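Long-range contacts in succinate-semialdehyde dehydrogenase (Streptococcus pyogenes MGAS1882, PDB 4OHT), which probably catalyses the NADP-dependent oxidation of succinate semialdehyde to succinate, as a member of the aldehyde dehydrogenase family: residues A[125-130]-A[202-207]; A[129-134]-A[157-162]. All blocks are in the same frame, centred on the assembly; numbering follows the deposited sequence.

Interaction 1: residues A[125-130]-A[202-207]; sequences ILAVEP and GVCLTG. With NAP (NADP nicotinamide-adenine-dinucleotide phosphate), chain C.
Two neighbouring parallel strands of the Rossmann-type cofactor-binding sheet meet here, Leu126 lying beside Val203 and Val128 beside Leu205, with the NADP at their C-terminal ends. Four backbone hydrogen bonds alternate across the pair: Leu126 N to Gly202 O (3.0 Å), Cys204 N to Leu126 O, Val128 N to Cys204 O and Thr206 N to Val128 O. On one face Leu126 CD2 runs alongside Val203 CG1 (4.1 Å), and CB of Val128 packs on Leu205 CD1. With CG1 of Val128 anti to the backbone N (chi1 -176°), that methyl reaches O4B of the NADP ribose at 3.2 Å. The other face carries Ala127 CB against Cys204 SG (3.7 Å).

Just past strand 125-128, the Glu129 side chain folds back at chi2 (-55°), bringing its carboxylate to Thr206. A water bridges Glu129 OE2 (2.7 Å) and Thr206 OG1 (2.6 Å). Pro130 CD rests on Thr206 O (3.1 Å), while Glu129 O accepts a 2.8 Å hydrogen bond from the ribose hydroxyl O3B. Water thus links the buried carboxylate to the threonine hydroxyl, while the backbone carbonyl of the same glutamate binds the cofactor.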
ATOM      1  N   ILE A 125      -6.358   8.250  10.786  1.00 25.19           N
ATOM      2  CA  ILE A 125      -5.637   6.993  10.688  1.00 24.42           C
ATOM      3  C   ILE A 125      -5.723   6.205  11.990  1.00 26.45           C
ATOM      4  O   ILE A 125      -5.531   6.759  13.075  1.00 28.28           O
ATOM      5  CB  ILE A 125      -4.137   7.242  10.389  1.00 23.55           C
ATOM      6  CG1 ILE A 125      -3.973   8.008   9.072  1.00 21.32           C
ATOM      7  CG2 ILE A 125      -3.388   5.912  10.359  1.00 23.48           C
ATOM      8  CD1 ILE A 125      -4.490   7.256   7.838  1.00 23.57           C
ATOM      9  N   LEU A 126      -6.009   4.912  11.878  1.00 26.18           N
ATOM     10  CA  LEU A 126      -6.068   4.044  13.046  1.00 26.88           C
ATOM     11  C   LEU A 126      -4.751   3.287  13.143  1.00 27.60           C
ATOM     12  O   LEU A 126      -4.287   2.707  12.158  1.00 27.18           O
ATOM     13  CB  LEU A 126      -7.201   3.027  12.923  1.00 27.00           C
ATOM     14  CG  LEU A 126      -7.077   1.849  13.900  1.00 27.49           C
ATOM     15  CD1 LEU A 126      -7.246   2.349  15.340  1.00 25.20           C
ATOM     16  CD2 LEU A 126      -8.123   0.779  13.566  1.00 27.63           C
ATOM     17  N   ALA A 127      -4.151   3.295  14.330  1.00 27.48           N
ATOM     18  CA  ALA A 127      -2.902   2.582  14.563  1.00 26.49           C
ATOM     19  C   ALA A 127      -3.152   1.521  15.628  1.00 26.19           C
ATOM     20  O   ALA A 127      -3.713   1.814  16.685  1.00 25.02           O
ATOM     21  CB  ALA A 127      -1.798   3.553  15.034  1.00 25.86           C
ATOM     22  N   VAL A 128      -2.753   0.287  15.330  1.00 26.50           N
ATOM     23  CA  VAL A 128      -2.899  -0.832  16.257  1.00 28.04           C
ATOM     24  C   VAL A 128      -1.468  -1.240  16.561  1.00 29.12           C
ATOM     25  O   VAL A 128      -0.733  -1.633  15.656  1.00 30.66           O
ATOM     26  CB  VAL A 128      -3.664  -2.007  15.609  1.00 28.76           C
ATOM     27  CG1 VAL A 128      -3.886  -3.123  16.635  1.00 25.99           C
ATOM     28  CG2 VAL A 128      -4.998  -1.510  15.074  1.00 25.62           C
ATOM     29  N   GLU A 129      -1.077  -1.150  17.831  1.00 29.23           N
ATOM     30  CA  GLU A 129       0.296  -1.438  18.230  1.00 29.34           C
ATOM     31  C   GLU A 129       0.498  -2.521  19.290  1.00 30.25           C
ATOM     32  O   GLU A 129      -0.404  -2.830  20.073  1.00 29.97           O
ATOM     33  CB  GLU A 129       0.959  -0.135  18.708  1.00 30.42           C
ATOM     34  CG  GLU A 129       0.897   1.018  17.700  1.00 27.68           C
ATOM     35  CD  GLU A 129       1.476   0.648  16.335  1.00 31.27           C
ATOM     36  OE1 GLU A 129       2.490  -0.077  16.289  1.00 29.26           O
ATOM     37  OE2 GLU A 129       0.927   1.094  15.301  1.00 32.53           O
ATOM     38  N   PRO A 130       1.709  -3.108  19.327  1.00 29.42           N
ATOM     39  CA  PRO A 130       2.087  -4.167  20.271  1.00 29.10           C
ATOM     40  C   PRO A 130       2.809  -3.632  21.517  1.00 28.86           C
ATOM     41  O   PRO A 130       3.211  -2.468  21.564  1.00 28.53           O
ATOM     42  CB  PRO A 130       2.985  -5.050  19.421  1.00 26.11           C
ATOM     43  CG  PRO A 130       3.770  -4.023  18.657  1.00 27.54           C
ATOM     44  CD  PRO A 130       2.728  -2.974  18.268  1.00 27.54           C
ATOM     45  N   GLY A 202      -7.432   4.905   6.856  1.00 32.13           N
ATOM     46  CA  GLY A 202      -6.317   3.980   6.792  1.00 30.21           C
ATOM     47  C   GLY A 202      -6.002   3.293   8.104  1.00 29.40           C
ATOM     48  O   GLY A 202      -6.415   3.744   9.171  1.00 28.11           O
ATOM     49  N   VAL A 203      -5.249   2.202   8.022  1.00 29.61           N
ATOM     50  CA  VAL A 203      -4.875   1.446   9.206  1.00 29.42           C
ATOM     51  C   VAL A 203      -3.439   0.963   9.112  1.00 29.87           C
ATOM     52  O   VAL A 203      -3.041   0.368   8.105  1.00 27.19           O
ATOM     53  CB  VAL A 203      -5.753   0.180   9.387  1.00 30.30           C
ATOM     54  CG1 VAL A 203      -5.458  -0.459  10.729  1.00 28.71           C
ATOM     55  CG2 VAL A 203      -7.228   0.525   9.258  1.00 31.30           C
ATOM     56  N   CYS A 204      -2.661   1.233  10.156  1.00 28.77           N
ATOM     57  CA  CYS A 204      -1.289   0.762  10.211  1.00 29.92           C
ATOM     58  C   CYS A 204      -1.202  -0.113  11.456  1.00 30.30           C
ATOM     59  O   CYS A 204      -1.515   0.324  12.569  1.00 29.36           O
ATOM     60  CB  CYS A 204      -0.281   1.921  10.275  1.00 31.41           C
ATOM     61  SG  CYS A 204      -0.510   3.130  11.604  1.00 37.40           S
ATOM     62  N   LEU A 205      -0.803  -1.365  11.256  1.00 29.35           N
ATOM     63  CA  LEU A 205      -0.684  -2.300  12.359  1.00 29.52           C
ATOM     64  C   LEU A 205       0.705  -2.893  12.495  1.00 28.34           C
ATOM     65  O   LEU A 205       1.409  -3.116  11.505  1.00 28.05           O
ATOM     66  CB  LEU A 205      -1.705  -3.439  12.201  1.00 30.62           C
ATOM     67  CG  LEU A 205      -1.678  -4.596  13.216  1.00 33.72           C
ATOM     68  CD1 LEU A 205      -3.058  -5.241  13.296  1.00 34.50           C
ATOM     69  CD2 LEU A 205      -0.624  -5.631  12.827  1.00 32.71           C
ATOM     70  N   THR A 206       1.091  -3.127  13.743  1.00 26.92           N
ATOM     71  CA  THR A 206       2.349  -3.771  14.065  1.00 29.41           C
ATOM     72  C   THR A 206       1.929  -4.855  15.056  1.00 30.29           C
ATOM     73  O   THR A 206       1.278  -4.569  16.060  1.00 28.58           O
ATOM     74  CB  THR A 206       3.352  -2.808  14.736  1.00 30.24           C
ATOM     75  OG1 THR A 206       3.697  -1.757  13.823  1.00 33.22           O
ATOM     76  CG2 THR A 206       4.620  -3.555  15.115  1.00 28.58           C
ATOM     77  N   GLY A 207       2.275  -6.101  14.766  1.00 30.41           N
ATOM     78  CA  GLY A 207       1.883  -7.171  15.662  1.00 34.11           C
ATOM     79  C   GLY A 207       2.024  -8.559  15.074  1.00 35.53           C
ATOM     80  O   GLY A 207       2.925  -8.818  14.271  1.00 35.36           O
TER
HETATM   81  PA  NAP C 501      -0.618  -9.052  18.692  1.00 68.42           P
HETATM   82  O1A NAP C 501      -1.075  -9.188  17.269  1.00 69.22           O
HETATM   83  O2A NAP C 501      -1.153 -10.163  19.509  1.00 69.23           O
HETATM   84  O5B NAP C 501      -1.132  -7.641  19.238  1.00 64.51           O
HETATM   85  C5B NAP C 501      -0.703  -6.451  18.577  1.00 56.00           C
HETATM   86  C4B NAP C 501      -1.858  -5.485  18.639  1.00 49.80           C
HETATM   87  O4B NAP C 501      -2.941  -5.969  17.810  1.00 48.13           O
HETATM   88  C3B NAP C 501      -2.395  -5.453  20.041  1.00 46.04           C
HETATM   89  O3B NAP C 501      -2.839  -4.128  20.311  1.00 41.51           O
HETATM   90  C2B NAP C 501      -3.536  -6.401  19.998  1.00 44.09           C
HETATM   91  O2B NAP C 501      -4.507  -6.101  21.001  1.00 41.53           O
HETATM   92  C1B NAP C 501      -4.103  -6.122  18.652  1.00 45.15           C
HETATM   93  N9A NAP C 501      -4.922  -7.157  18.158  1.00 45.38           N
HETATM   94  C8A NAP C 501      -4.575  -8.452  17.999  1.00 45.14           C
HETATM   95  N7A NAP C 501      -5.606  -9.131  17.425  1.00 44.42           N
HETATM   96  C5A NAP C 501      -6.656  -8.256  17.200  1.00 45.11           C
HETATM   97  C6A NAP C 501      -7.932  -8.312  16.546  1.00 45.31           C
HETATM   98  N6A NAP C 501      -8.461  -9.492  16.074  1.00 43.85           N
HETATM   99  N1A NAP C 501      -8.647  -7.173  16.407  1.00 45.86           N
HETATM  100  C2A NAP C 501      -8.190  -6.026  16.865  1.00 46.15           C
HETATM  101  N3A NAP C 501      -7.000  -5.917  17.490  1.00 44.74           N
HETATM  102  C4A NAP C 501      -6.218  -6.988  17.676  1.00 45.46           C
HETATM  103  O3  NAP C 501       0.962  -9.060  18.801  1.00 72.21           O
HETATM  104  PN  NAP C 501       1.715  -8.837  20.210  1.00 78.91           P
HETATM  105  O1N NAP C 501       1.562 -10.084  21.026  1.00 76.94           O
HETATM  106  O2N NAP C 501       1.088  -7.664  20.932  1.00 75.07           O
HETATM  107  O5D NAP C 501       3.184  -8.581  19.950  1.00 76.58           O
HETATM  108  P2B NAP C 501      -4.568  -6.901  22.404  1.00 38.32           P
HETATM  109  O1X NAP C 501      -5.745  -6.355  23.175  1.00 37.99           O
HETATM  110  O2X NAP C 501      -4.790  -8.339  22.154  1.00 37.95           O
HETATM  111  O3X NAP C 501      -3.306  -6.711  23.183  1.00 36.22           O
HETATM  112  O   HOH W   1       2.349   0.306  13.097  1.00 31.99           O

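Interaction 2: residues A[129-134]-A[157-162]; sequences EPWNFP and ASICPR. With NAP (NADP nicotinamide-adenine-dinucleotide phosphate), chain C.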
ATOM      1  N   GLU A 129      -1.077  -1.150  17.831  1.00 29.23           N
ATOM      2  CA  GLU A 129       0.296  -1.438  18.230  1.00 29.34           C
ATOM      3  C   GLU A 129       0.498  -2.521  19.290  1.00 30.25           C
ATOM      4  O   GLU A 129      -0.404  -2.830  20.073  1.00 29.97           O
ATOM      5  CB  GLU A 129       0.959  -0.135  18.708  1.00 30.42           C
ATOM      6  CG  GLU A 129       0.897   1.018  17.700  1.00 27.68           C
ATOM      7  CD  GLU A 129       1.476   0.648  16.335  1.00 31.27           C
ATOM      8  OE1 GLU A 129       2.490  -0.077  16.289  1.00 29.26           O
ATOM      9  OE2 GLU A 129       0.927   1.094  15.301  1.00 32.53           O
ATOM     10  N   PRO A 130       1.709  -3.108  19.327  1.00 29.42           N
ATOM     11  CA  PRO A 130       2.087  -4.167  20.271  1.00 29.10           C
ATOM     12  C   PRO A 130       2.809  -3.632  21.517  1.00 28.86           C
ATOM     13  O   PRO A 130       3.211  -2.468  21.564  1.00 28.53           O
ATOM     14  CB  PRO A 130       2.985  -5.050  19.421  1.00 26.11           C
ATOM     15  CG  PRO A 130       3.770  -4.023  18.657  1.00 27.54           C
ATOM     16  CD  PRO A 130       2.728  -2.974  18.268  1.00 27.54           C
ATOM     17  N   TRP A 131       2.987  -4.501  22.509  1.00 28.30           N
ATOM     18  CA  TRP A 131       3.631  -4.139  23.774  1.00 27.91           C
ATOM     19  C   TRP A 131       5.158  -4.146  23.848  1.00 28.24           C
ATOM     20  O   TRP A 131       5.716  -3.576  24.787  1.00 29.06           O
ATOM     21  CB  TRP A 131       3.127  -5.059  24.887  1.00 25.52           C
ATOM     22  CG  TRP A 131       3.197  -6.514  24.511  1.00 26.61           C
ATOM     23  CD1 TRP A 131       2.176  -7.288  24.040  1.00 26.14           C
ATOM     24  CD2 TRP A 131       4.363  -7.352  24.515  1.00 25.83           C
ATOM     25  NE1 TRP A 131       2.631  -8.550  23.746  1.00 26.11           N
ATOM     26  CE2 TRP A 131       3.968  -8.620  24.027  1.00 25.99           C
ATOM     27  CE3 TRP A 131       5.703  -7.155  24.881  1.00 25.01           C
ATOM     28  CZ2 TRP A 131       4.866  -9.690  23.895  1.00 25.22           C
ATOM     29  CZ3 TRP A 131       6.599  -8.220  24.749  1.00 24.46           C
ATOM     30  CH2 TRP A 131       6.172  -9.471  24.259  1.00 26.20           C
ATOM     31  N   ASN A 132       5.839  -4.774  22.889  1.00 26.37           N
ATOM     32  CA  ASN A 132       7.293  -4.870  22.985  1.00 27.85           C
ATOM     33  C   ASN A 132       8.093  -3.562  23.041  1.00 28.72           C
ATOM     34  O   ASN A 132       9.182  -3.537  23.610  1.00 29.72           O
ATOM     35  CB  ASN A 132       7.831  -5.827  21.908  1.00 26.89           C
ATOM     36  CG  ASN A 132       7.846  -5.226  20.516  1.00 28.16           C
ATOM     37  OD1 ASN A 132       7.039  -4.361  20.171  1.00 29.65           O
ATOM     38  ND2 ASN A 132       8.767  -5.706  19.699  1.00 26.63           N
ATOM     39  N   PHE A 133       7.551  -2.485  22.477  1.00 28.94           N
ATOM     40  CA  PHE A 133       8.188  -1.159  22.501  1.00 29.05           C
ATOM     41  C   PHE A 133       7.010  -0.188  22.562  1.00 29.09           C
ATOM     42  O   PHE A 133       6.668   0.466  21.572  1.00 30.32           O
ATOM     43  CB  PHE A 133       9.011  -0.912  21.230  1.00 29.91           C
ATOM     44  CG  PHE A 133      10.298  -1.703  21.162  1.00 30.61           C
ATOM     45  CD1 PHE A 133      11.425  -1.297  21.879  1.00 30.37           C
ATOM     46  CD2 PHE A 133      10.380  -2.853  20.375  1.00 30.68           C
ATOM     47  CE1 PHE A 133      12.623  -2.028  21.813  1.00 29.90           C
ATOM     48  CE2 PHE A 133      11.565  -3.592  20.298  1.00 29.06           C
ATOM     49  CZ  PHE A 133      12.690  -3.180  21.019  1.00 31.14           C
ATOM     50  N   PRO A 134       6.376  -0.081  23.741  1.00 29.30           N
ATOM     51  CA  PRO A 134       5.214   0.780  24.000  1.00 28.70           C
ATOM     52  C   PRO A 134       5.239   2.190  23.406  1.00 28.44           C
ATOM     53  O   PRO A 134       4.249   2.639  22.836  1.00 29.05           O
ATOM     54  CB  PRO A 134       5.130   0.800  25.528  1.00 28.15           C
ATOM     55  CG  PRO A 134       5.688  -0.520  25.916  1.00 28.91           C
ATOM     56  CD  PRO A 134       6.891  -0.642  25.005  1.00 27.07           C
ATOM     57  N   ALA A 157      -1.748  -2.394  22.968  1.00 25.72           N
ATOM     58  CA  ALA A 157      -1.889  -3.710  23.572  1.00 28.45           C
ATOM     59  C   ALA A 157      -2.563  -3.660  24.949  1.00 29.44           C
ATOM     60  O   ALA A 157      -2.436  -2.680  25.696  1.00 27.05           O
ATOM     61  CB  ALA A 157      -0.529  -4.382  23.677  1.00 27.37           C
ATOM     62  N   SER A 158      -3.271  -4.737  25.273  1.00 27.83           N
ATOM     63  CA  SER A 158      -3.996  -4.838  26.532  1.00 30.06           C
ATOM     64  C   SER A 158      -3.114  -4.790  27.781  1.00 28.86           C
ATOM     65  O   SER A 158      -3.586  -4.393  28.846  1.00 27.13           O
ATOM     66  CB  SER A 158      -4.832  -6.125  26.551  1.00 30.44           C
ATOM     67  OG  SER A 158      -3.988  -7.264  26.598  1.00 32.86           O
ATOM     68  N   ILE A 159      -1.844  -5.179  27.660  1.00 28.27           N
ATOM     69  CA  ILE A 159      -0.956  -5.172  28.821  1.00 27.83           C
ATOM     70  C   ILE A 159      -0.132  -3.904  29.040  1.00 30.48           C
ATOM     71  O   ILE A 159       0.632  -3.840  30.003  1.00 30.89           O
ATOM     72  CB  ILE A 159       0.032  -6.378  28.821  1.00 29.25           C
ATOM     73  CG1 ILE A 159       1.001  -6.276  27.639  1.00 27.67           C
ATOM     74  CG2 ILE A 159      -0.741  -7.698  28.780  1.00 27.29           C
ATOM     75  CD1 ILE A 159       2.141  -7.279  27.714  1.00 27.89           C
ATOM     76  N   CYS A 160      -0.251  -2.905  28.163  1.00 31.16           N
ATOM     77  CA  CYS A 160       0.498  -1.655  28.371  1.00 31.19           C
ATOM     78  C   CYS A 160      -0.399  -0.415  28.259  1.00 30.33           C
ATOM     79  O   CYS A 160      -0.087   0.544  27.545  1.00 28.99           O
ATOM     80  CB  CYS A 160       1.696  -1.558  27.401  1.00 33.38           C
ATOM     81  SG  CYS A 160       1.341  -1.387  25.625  1.00 36.98           S
ATOM     82  N   PRO A 161      -1.530  -0.418  28.988  1.00 29.30           N
ATOM     83  CA  PRO A 161      -2.498   0.684  28.997  1.00 29.06           C
ATOM     84  C   PRO A 161      -1.957   1.991  29.572  1.00 29.14           C
ATOM     85  O   PRO A 161      -2.313   3.073  29.110  1.00 29.86           O
ATOM     86  CB  PRO A 161      -3.649   0.121  29.826  1.00 29.35           C
ATOM     87  CG  PRO A 161      -2.942  -0.752  30.817  1.00 29.95           C
ATOM     88  CD  PRO A 161      -1.931  -1.468  29.946  1.00 30.88           C
ATOM     89  N   ARG A 162      -1.108   1.897  30.587  1.00 28.41           N
ATOM     90  CA  ARG A 162      -0.548   3.100  31.182  1.00 30.11           C
ATOM     91  C   ARG A 162       0.367   3.810  30.178  1.00 30.10           C
ATOM     92  O   ARG A 162       0.377   5.038  30.107  1.00 30.43           O
ATOM     93  CB  ARG A 162       0.217   2.750  32.465  1.00 31.50           C
ATOM     94  CG  ARG A 162       0.774   3.961  33.200  1.00 36.35           C
ATOM     95  CD  ARG A 162      -0.320   4.963  33.558  1.00 37.94           C
ATOM     96  NE  ARG A 162       0.256   6.205  34.068  1.00 43.42           N
ATOM     97  CZ  ARG A 162      -0.120   7.426  33.692  1.00 42.81           C
ATOM     98  NH1 ARG A 162      -1.085   7.592  32.796  1.00 42.83           N
ATOM     99  NH2 ARG A 162       0.495   8.486  34.197  1.00 45.50           N
TER
HETATM  100  PA  NAP C 501      -0.618  -9.052  18.692  1.00 68.42           P
HETATM  101  O1A NAP C 501      -1.075  -9.188  17.269  1.00 69.22           O
HETATM  102  O2A NAP C 501      -1.153 -10.163  19.509  1.00 69.23           O
HETATM  103  O5B NAP C 501      -1.132  -7.641  19.238  1.00 64.51           O
HETATM  104  C5B NAP C 501      -0.703  -6.451  18.577  1.00 56.00           C
HETATM  105  C4B NAP C 501      -1.858  -5.485  18.639  1.00 49.80           C
HETATM  106  O4B NAP C 501      -2.941  -5.969  17.810  1.00 48.13           O
HETATM  107  C3B NAP C 501      -2.395  -5.453  20.041  1.00 46.04           C
HETATM  108  O3B NAP C 501      -2.839  -4.128  20.311  1.00 41.51           O
HETATM  109  C2B NAP C 501      -3.536  -6.401  19.998  1.00 44.09           C
HETATM  110  O2B NAP C 501      -4.507  -6.101  21.001  1.00 41.53           O
HETATM  111  C1B NAP C 501      -4.103  -6.122  18.652  1.00 45.15           C
HETATM  112  N9A NAP C 501      -4.922  -7.157  18.158  1.00 45.38           N
HETATM  113  C8A NAP C 501      -4.575  -8.452  17.999  1.00 45.14           C
HETATM  114  N7A NAP C 501      -5.606  -9.131  17.425  1.00 44.42           N
HETATM  115  C5A NAP C 501      -6.656  -8.256  17.200  1.00 45.11           C
HETATM  116  C6A NAP C 501      -7.932  -8.312  16.546  1.00 45.31           C
HETATM  117  N6A NAP C 501      -8.461  -9.492  16.074  1.00 43.85           N
HETATM  118  N1A NAP C 501      -8.647  -7.173  16.407  1.00 45.86           N
HETATM  119  C2A NAP C 501      -8.190  -6.026  16.865  1.00 46.15           C
HETATM  120  N3A NAP C 501      -7.000  -5.917  17.490  1.00 44.74           N
HETATM  121  C4A NAP C 501      -6.218  -6.988  17.676  1.00 45.46           C
HETATM  122  O3  NAP C 501       0.962  -9.060  18.801  1.00 72.21           O
HETATM  123  PN  NAP C 501       1.715  -8.837  20.210  1.00 78.91           P
HETATM  124  O1N NAP C 501       1.562 -10.084  21.026  1.00 76.94           O
HETATM  125  O2N NAP C 501       1.088  -7.664  20.932  1.00 75.07           O
HETATM  126  O5D NAP C 501       3.184  -8.581  19.950  1.00 76.58           O
HETATM  127  P2B NAP C 501      -4.568  -6.901  22.404  1.00 38.32           P
HETATM  128  O1X NAP C 501      -5.745  -6.355  23.175  1.00 37.99           O
HETATM  129  O2X NAP C 501      -4.790  -8.339  22.154  1.00 37.95           O
HETATM  130  O3X NAP C 501      -3.306  -6.711  23.183  1.00 36.22           O
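Trp131 reaches from the loop after strand 124-128 to the turn at 157-160, where Ile159 CD1 follows its side chain from CB across the five-membered ring, and Ala157, Cys160 and the NADP meet it at separate points. Trp131 CB sits 3.9 Å from Ala157 CB and also touches Cys160 SG and the CG1 and CD1 of Ile159. The first torsion (chi1 50°) sets Trp131 CG between the backbone N and the carbonyl carbon, and here Ile159 CD1 approaches CG to 3.5 Å. That methyl lies over one face of the indole, making a CH-pi contact with the five-membered ring 3.7 Å from its centroid and 23° off the normal. Ala157 CB instead lies at the ring edge, near its plane. Further out, Trp131 CD1 comes close to NADP O2N. The next atom of the five-membered ring, Trp131 NE1, gives a weak, bent hydrogen bond to NADP O1N of the same phosphate (3.3 Å, 133°).

Both loops follow parallel strands of the Rossmann-type sheet, 124-128 and 152-155, and lie at the C-terminal ends of its strands, where the cofactor binds. Residues 157 to 160 form a type I beta turn, closed by a weak hydrogen bond from Cys160 N to Ala157 O, and Cys160 is the N-cap of helix 161-173. The turn brings Ser158 N to O3X of the 2'-phosphate in a nearly straight hydrogen bond of 2.9 Å, consistent with a preference for NADP. Lys155, from the end of strand 152-155, also bonds the cofactor through NZ.

Cys160 SG lies 4.0 Å from Trp131 CA and more loosely beside Pro134 CB. Helix 63-74 borders this side through Met74 and Asp73, which touch Pro134 and Cys160, while Pro134 O accepts a hydrogen bond from His156 NE2.

Overall arrangement
Both interactions start from the same run of chain: strand 124-128 pairs with strand 200-206 in interaction 1, and its continuation through Glu129 and Pro130 turns to meet residues 157-162 in interaction 2. The contact centres are about 12 Å apart, and each lies about 11 Å from the centre of the chain. One NADP spans them. The two share Glu129 at the adenosine ribose and Pro130 at the nicotinamide-side phosphate; interaction 2 adds Ser158 N at the 2'-phosphate and Trp131 NE1. Strand 152-155, which flanks 124-128 on the side away from 200-206, leads directly into the 157-160 turn, so three adjacent strands of one sheet deliver residues to the cofactor.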